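Solute binding protein MsmE (Bacillus subtilis subsp. subtilis str. 168, PDB 4R6H) binds melibiose, raffinose and stachyose and serves as the solute-binding component of the MelEDC-MsmX ABC transporter that imports these sugars. Local coordinates at residues A[378-383]-A[410-415]. Numbering follows the deposited sequence.
Sequences YLPNGM and REYKRL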
loop_
_atom_site.group_PDB
_atom_site.type_symbol
_atom_site.label_atom_id
_atom_site.label_comp_id
_atom_site.label_asym_id
_atom_site.label_seq_id
_atom_site.Cartn_x
_atom_site.Cartn_y
_atom_site.Cartn_z
ATOM N N TYR A 378 -7.703 -3.473 -10.527
ATOM C CA TYR A 378 -7.894 -3.282 -11.971
ATOM C C TYR A 378 -7.109 -4.222 -12.876
ATOM O O TYR A 378 -7.392 -4.267 -14.070
ATOM C CB TYR A 378 -7.626 -1.809 -12.329
ATOM C CG TYR A 378 -8.628 -0.892 -11.696
ATOM C CD1 TYR A 378 -9.943 -0.883 -12.156
ATOM C CD2 TYR A 378 -8.316 -0.066 -10.626
ATOM C CE1 TYR A 378 -10.912 -0.089 -11.572
ATOM C CE2 TYR A 378 -9.257 0.742 -10.037
ATOM C CZ TYR A 378 -10.574 0.723 -10.494
ATOM O OH TYR A 378 -11.540 1.536 -9.926
ATOM N N LEU A 379 -6.142 -4.979 -12.327
ATOM C CA LEU A 379 -5.283 -5.850 -13.078
ATOM C C LEU A 379 -5.413 -7.283 -12.572
ATOM O O LEU A 379 -5.639 -7.512 -11.361
ATOM C CB LEU A 379 -3.815 -5.401 -12.953
ATOM C CG LEU A 379 -3.508 -4.015 -13.524
ATOM C CD1 LEU A 379 -2.062 -3.705 -13.422
ATOM C CD2 LEU A 379 -3.998 -3.859 -14.970
ATOM N N PRO A 380 -5.234 -8.239 -13.479
ATOM C CA PRO A 380 -5.220 -9.628 -13.012
ATOM C C PRO A 380 -4.023 -9.910 -12.115
ATOM O O PRO A 380 -2.954 -9.296 -12.231
ATOM C CB PRO A 380 -5.110 -10.423 -14.309
ATOM C CG PRO A 380 -4.494 -9.494 -15.303
ATOM C CD PRO A 380 -4.990 -8.132 -14.927
ATOM N N ASN A 381 -4.213 -10.851 -11.199
ATOM C CA ASN A 381 -3.163 -11.242 -10.305
ATOM C C ASN A 381 -1.946 -11.695 -11.084
ATOM O O ASN A 381 -2.063 -12.465 -12.048
ATOM C CB ASN A 381 -3.685 -12.378 -9.403
ATOM C CG ASN A 381 -2.734 -12.727 -8.281
ATOM O OD1 ASN A 381 -2.000 -11.882 -7.768
ATOM N ND2 ASN A 381 -2.769 -13.983 -7.871
ATOM N N GLY A 382 -0.766 -11.202 -10.680
ATOM C CA GLY A 382 0.462 -11.457 -11.387
ATOM C C GLY A 382 1.045 -10.216 -12.061
ATOM O O GLY A 382 2.196 -10.223 -12.446
ATOM N N MET A 383 0.250 -9.161 -12.212
ATOM C CA MET A 383 0.729 -7.979 -12.970
ATOM C C MET A 383 1.740 -7.128 -12.186
ATOM O O MET A 383 2.527 -6.406 -12.774
ATOM C CB MET A 383 -0.438 -7.111 -13.448
ATOM C CG MET A 383 -1.177 -7.680 -14.644
ATOM S SD MET A 383 -0.236 -7.781 -16.183
ATOM C CE MET A 383 -0.196 -6.033 -16.676
ATOM N N ARG A 410 0.058 -7.907 -23.561
ATOM C CA ARG A 410 0.137 -9.363 -23.745
ATOM C C ARG A 410 0.021 -10.085 -22.402
ATOM O O ARG A 410 -0.730 -11.046 -22.272
ATOM C CB ARG A 410 1.452 -9.754 -24.433
ATOM C CG ARG A 410 1.554 -9.370 -25.900
ATOM C CD ARG A 410 2.740 -10.043 -26.594
ATOM N NE ARG A 410 4.058 -9.569 -26.144
ATOM C CZ ARG A 410 4.704 -8.489 -26.618
ATOM N NH1 ARG A 410 4.179 -7.707 -27.554
ATOM N NH2 ARG A 410 5.894 -8.173 -26.138
ATOM N N GLU A 411 0.753 -9.624 -21.389
ATOM C CA GLU A 411 0.663 -10.232 -20.064
ATOM C C GLU A 411 -0.712 -10.067 -19.404
ATOM O O GLU A 411 -1.211 -10.962 -18.723
ATOM C CB GLU A 411 1.704 -9.569 -19.159
ATOM C CG GLU A 411 3.140 -9.857 -19.526
ATOM C CD GLU A 411 3.601 -11.220 -19.035
ATOM O OE1 GLU A 411 2.794 -11.959 -18.423
ATOM O OE2 GLU A 411 4.777 -11.547 -19.254
ATOM N N TYR A 412 -1.322 -8.893 -19.569
ATOM C CA TYR A 412 -2.662 -8.644 -19.095
ATOM C C TYR A 412 -3.637 -9.659 -19.681
ATOM O O TYR A 412 -4.398 -10.280 -18.942
ATOM C CB TYR A 412 -3.009 -7.214 -19.473
ATOM C CG TYR A 412 -4.406 -6.705 -19.320
ATOM C CD1 TYR A 412 -4.908 -6.241 -18.093
ATOM C CD2 TYR A 412 -5.226 -6.595 -20.447
ATOM C CE1 TYR A 412 -6.175 -5.709 -18.002
ATOM C CE2 TYR A 412 -6.495 -6.060 -20.368
ATOM C CZ TYR A 412 -6.974 -5.616 -19.153
ATOM O OH TYR A 412 -8.240 -5.083 -19.091
ATOM N N LYS A 413 -3.562 -9.841 -20.983
ATOM C CA LYS A 413 -4.443 -10.779 -21.678
ATOM C C LYS A 413 -4.192 -12.209 -21.191
ATOM O O LYS A 413 -5.143 -12.959 -20.874
ATOM C CB LYS A 413 -4.234 -10.683 -23.199
ATOM C CG LYS A 413 -5.427 -10.171 -23.982
ATOM C CD LYS A 413 -5.599 -8.666 -23.869
ATOM C CE LYS A 413 -6.940 -8.248 -24.448
ATOM N NZ LYS A 413 -8.071 -8.593 -23.540
ATOM N N ARG A 414 -2.927 -12.573 -21.136
ATOM C CA ARG A 414 -2.532 -13.912 -20.680
ATOM C C ARG A 414 -3.001 -14.206 -19.257
ATOM O O ARG A 414 -3.544 -15.282 -18.976
ATOM C CB ARG A 414 -1.030 -14.105 -20.757
ATOM C CG ARG A 414 -0.596 -15.515 -20.369
ATOM C CD ARG A 414 0.904 -15.715 -20.492
ATOM N NE ARG A 414 1.652 -14.915 -19.514
ATOM C CZ ARG A 414 1.768 -15.201 -18.214
ATOM N NH1 ARG A 414 1.178 -16.277 -17.689
ATOM N NH2 ARG A 414 2.488 -14.398 -17.425
ATOM N N LEU A 415 -2.768 -13.267 -18.344
ATOM C CA LEU A 415 -3.084 -13.504 -16.938
ATOM C C LEU A 415 -4.578 -13.468 -16.671
ATOM O O LEU A 415 -5.059 -14.161 -15.775
ATOM C CB LEU A 415 -2.328 -12.526 -16.036
ATOM C CG LEU A 415 -0.827 -12.759 -15.938
ATOM C CD1 LEU A 415 -0.149 -11.524 -15.340
ATOM C CD2 LEU A 415 -0.562 -13.975 -15.055
HETATM O O HOH W 1 -4.078 -14.039 -12.871
#
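A type II beta turn, P380 to M383, joins helices 374-378 and 383-395 and rests on the C-terminal helix 401-420 of this solute-binding protein, mostly through apolar contacts. The P380 ring packs against both Y412 and L415: its CD reaches Y412 CD1 at 3.7 Å, oblique to the ring, while its CG lies 3.8 Å from L415 CB. L379 CD2 also approaches Y412 CD1, at 4.0 Å. Y412 chi1, 170°, swings CG opposite the backbone N, and the ring crosses the side chains of L379 and P380 at about a right angle; W225 meets this ring edge-to-face, and the hydroxyl is hydrogen-bonded to L218 O. M383, bent at chi2 and chi3, curls its thioether against the helix, SD standing 3.8 Å from L415 CD1 and CE beside Y412 CB. The two methyls of L415 meet the turn backbone, CD1 against G382 C and CD2 3.7 Å from N381 O. An alanine here in place of the proline, lacking CG and CD, would probably open a gap against Y412 CD1 and L415 CB. One water donates to both backbone carbonyls, 2.7 Å from N381 O and 3.1 Å from L415 O.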